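Local coordinates for peroxisomal membrane protein LPX1 (Saccharomyces cerevisiae, PDB 2Y6U), which hydrolyses acyl esters and lipids in the peroxisome, with acyl esterase, triacylglycerol lipase and phospholipase A activity, at residues Glu32-Val37 / Gly98-Arg103. Residues are numbered along the deposited sequence; the frame is centred on the assembly and turned at random.
Sequences ELTYDV and GDSAVR
Thr34 and Ser100 bring the two backbones together, their CA atoms 5.0 Å apart, where the chain leading into strand 35-40 of the alpha/beta-hydrolase sheet runs past the short helix 98-103 that follows strand 84-92. The backbone N of Thr34 points almost straight at Ser100 OG, 2.9 Å away with an N-H...O angle of 176°. That hydroxyl also bonds the carbonyl of Asp93, so one buried side chain links the incoming chain to the loop ahead of the helix. Thr34 CG2, anti to its own N, lies against Asp99 CB at 3.9 Å, while its OG1 bonds Thr12 and sits 3.6 Å from Arg103 CG. Asp99 sends its carboxylate on to Lys65 and Lys256. At the outer end, Arg103 bends at chi2 and chi3 and grips Glu32 side-on in a salt bridge, the carboxylate and guanidinium planes 57° apart. An alanine in place of Glu32 would probably leave the Arg103 guanidinium freer to swing and cost Arg107, which also pairs with OE1, a counter-charge. Of the two bonds, Arg103 NE reaches OE1 of Glu32 from above the carboxylate plane at 3.1 Å, whereas Arg103 NH2 meets Glu32 OE2 on the syn side, but tilted out of the plane, at 2.8 Å.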
ATOM      1  N   GLU A  32      17.740  -1.214   0.512  1.00 25.76           N
ATOM      2  CA  GLU A  32      17.608  -0.594   1.838  1.00 27.20           C
ATOM      3  C   GLU A  32      17.265   0.868   1.655  1.00 27.88           C
ATOM      4  O   GLU A  32      17.576   1.529   0.619  1.00 27.87           O
ATOM      5  CB  GLU A  32      18.940  -0.700   2.599  1.00 29.03           C
ATOM      6  CG  GLU A  32      19.189  -2.166   3.034  1.00 32.73           C
ATOM      7  CD  GLU A  32      20.535  -2.391   3.639  1.00 41.87           C
ATOM      8  OE1 GLU A  32      21.515  -2.269   2.926  1.00 41.50           O
ATOM      9  OE2 GLU A  32      20.591  -2.740   4.816  1.00 45.79           O
ATOM     10  N   LEU A  33      16.798   1.410   2.763  1.00 27.79           N
ATOM     11  CA  LEU A  33      16.532   2.837   2.929  1.00 27.82           C
ATOM     12  C   LEU A  33      17.230   3.395   4.132  1.00 27.97           C
ATOM     13  O   LEU A  33      17.270   2.726   5.134  1.00 27.24           O
ATOM     14  CB  LEU A  33      15.028   3.036   3.180  1.00 28.33           C
ATOM     15  CG  LEU A  33      14.036   2.613   2.077  1.00 28.71           C
ATOM     16  CD1 LEU A  33      12.626   2.255   2.680  1.00 29.27           C
ATOM     17  CD2 LEU A  33      14.122   3.781   1.064  1.00 28.20           C
ATOM     18  N   THR A  34      17.836   4.561   3.989  1.00 27.91           N
ATOM     19  CA  THR A  34      18.433   5.307   5.138  1.00 29.68           C
ATOM     20  C   THR A  34      17.659   6.589   5.300  1.00 28.77           C
ATOM     21  O   THR A  34      17.301   7.238   4.287  1.00 29.09           O
ATOM     22  CB  THR A  34      19.907   5.669   4.887  1.00 32.01           C
ATOM     23  OG1 THR A  34      20.636   4.457   4.753  1.00 32.42           O
ATOM     24  CG2 THR A  34      20.479   6.483   6.051  1.00 32.67           C
ATOM     25  N   TYR A  35      17.317   6.942   6.528  1.00 26.94           N
ATOM     26  CA  TYR A  35      16.589   8.150   6.774  1.00 25.94           C
ATOM     27  C   TYR A  35      17.049   8.736   8.099  1.00 27.59           C
ATOM     28  O   TYR A  35      17.597   8.031   8.947  1.00 27.74           O
ATOM     29  CB  TYR A  35      15.068   7.924   6.809  1.00 23.98           C
ATOM     30  CG  TYR A  35      14.597   6.904   7.828  1.00 25.41           C
ATOM     31  CD1 TYR A  35      14.658   5.545   7.555  1.00 27.09           C
ATOM     32  CD2 TYR A  35      14.044   7.286   9.053  1.00 28.03           C
ATOM     33  CE1 TYR A  35      14.212   4.615   8.474  1.00 27.34           C
ATOM     34  CE2 TYR A  35      13.574   6.367   9.946  1.00 27.47           C
ATOM     35  CZ  TYR A  35      13.671   5.042   9.665  1.00 28.76           C
ATOM     36  OH  TYR A  35      13.212   4.109  10.552  1.00 29.98           O
ATOM     37  N   ASP A  36      16.853  10.024   8.289  1.00 27.50           N
ATOM     38  CA  ASP A  36      17.173  10.676   9.571  1.00 27.82           C
ATOM     39  C   ASP A  36      15.888  10.985  10.315  1.00 28.73           C
ATOM     40  O   ASP A  36      14.924  11.498   9.670  1.00 28.83           O
ATOM     41  CB  ASP A  36      17.967  11.960   9.289  1.00 30.05           C
ATOM     42  CG  ASP A  36      19.353  11.686   8.715  1.00 31.31           C
ATOM     43  OD1 ASP A  36      19.852  10.533   8.815  1.00 34.64           O
ATOM     44  OD2 ASP A  36      20.027  12.623   8.190  1.00 32.09           O
ATOM     45  N   VAL A  37      15.820  10.667  11.620  1.00 28.58           N
ATOM     46  CA  VAL A  37      14.690  10.956  12.444  1.00 29.18           C
ATOM     47  C   VAL A  37      15.130  12.024  13.408  1.00 29.28           C
ATOM     48  O   VAL A  37      16.109  11.832  14.183  1.00 30.25           O
ATOM     49  CB  VAL A  37      14.252   9.704  13.335  1.00 30.82           C
ATOM     50  CG1 VAL A  37      13.052  10.065  14.150  1.00 32.30           C
ATOM     51  CG2 VAL A  37      13.913   8.595  12.487  1.00 35.52           C
ATOM     52  N   GLY A  98      21.232   9.919  -2.238  1.00 28.68           N
ATOM     53  CA  GLY A  98      21.784  10.206  -0.895  1.00 29.52           C
ATOM     54  C   GLY A  98      22.398   8.969  -0.279  1.00 30.29           C
ATOM     55  O   GLY A  98      23.108   8.213  -0.942  1.00 29.78           O
ATOM     56  N   ASP A  99      22.137   8.784   1.015  1.00 31.58           N
ATOM     57  CA  ASP A  99      22.796   7.731   1.798  1.00 30.89           C
ATOM     58  C   ASP A  99      22.179   6.419   1.433  1.00 30.15           C
ATOM     59  O   ASP A  99      22.845   5.365   1.578  1.00 31.23           O
ATOM     60  CB  ASP A  99      22.703   8.034   3.295  1.00 30.54           C
ATOM     61  CG  ASP A  99      23.617   9.193   3.718  1.00 34.01           C
ATOM     62  OD1 ASP A  99      24.717   9.378   3.152  1.00 36.06           O
ATOM     63  OD2 ASP A  99      23.229   9.920   4.649  1.00 36.19           O
ATOM     64  N   SER A 100      20.936   6.442   0.919  1.00 27.07           N
ATOM     65  CA  SER A 100      20.321   5.204   0.523  1.00 27.10           C
ATOM     66  C   SER A 100      21.022   4.644  -0.701  1.00 26.99           C
ATOM     67  O   SER A 100      21.356   3.463  -0.729  1.00 27.65           O
ATOM     68  CB  SER A 100      18.855   5.403   0.192  1.00 25.02           C
ATOM     69  OG  SER A 100      18.141   5.733   1.397  1.00 28.97           O
ATOM     70  N   ALA A 101      21.401   5.546  -1.621  1.00 27.66           N
ATOM     71  CA  ALA A 101      22.147   5.130  -2.809  1.00 28.31           C
ATOM     72  C   ALA A 101      23.464   4.507  -2.460  1.00 29.63           C
ATOM     73  O   ALA A 101      23.895   3.544  -3.072  1.00 30.98           O
ATOM     74  CB  ALA A 101      22.388   6.334  -3.808  1.00 26.58           C
ATOM     75  N   VAL A 102      24.157   5.099  -1.486  1.00 30.50           N
ATOM     76  CA  VAL A 102      25.411   4.545  -1.029  1.00 34.27           C
ATOM     77  C   VAL A 102      25.174   3.115  -0.491  1.00 34.22           C
ATOM     78  O   VAL A 102      25.934   2.204  -0.834  1.00 32.39           O
ATOM     79  CB  VAL A 102      26.096   5.510   0.011  1.00 35.89           C
ATOM     80  CG1 VAL A 102      27.400   4.906   0.662  1.00 36.28           C
ATOM     81  CG2 VAL A 102      26.395   6.944  -0.677  1.00 34.20           C
ATOM     82  N   ARG A 103      24.171   2.931   0.352  1.00 31.63           N
ATOM     83  CA  ARG A 103      23.913   1.568   0.908  1.00 35.19           C
ATOM     84  C   ARG A 103      23.620   0.550  -0.214  1.00 32.77           C
ATOM     85  O   ARG A 103      23.996  -0.598  -0.086  1.00 34.77           O
ATOM     86  CB  ARG A 103      22.671   1.505   1.779  1.00 34.80           C
ATOM     87  CG  ARG A 103      22.730   1.978   3.220  1.00 43.11           C
ATOM     88  CD  ARG A 103      23.483   1.168   4.163  1.00 50.95           C
ATOM     89  NE  ARG A 103      22.898  -0.076   4.668  1.00 56.77           N
ATOM     90  CZ  ARG A 103      23.291  -0.636   5.832  1.00 55.96           C
ATOM     91  NH1 ARG A 103      24.131   0.006   6.603  1.00 57.99           N
ATOM     92  NH2 ARG A 103      22.803  -1.785   6.281  1.00 55.38           N
TER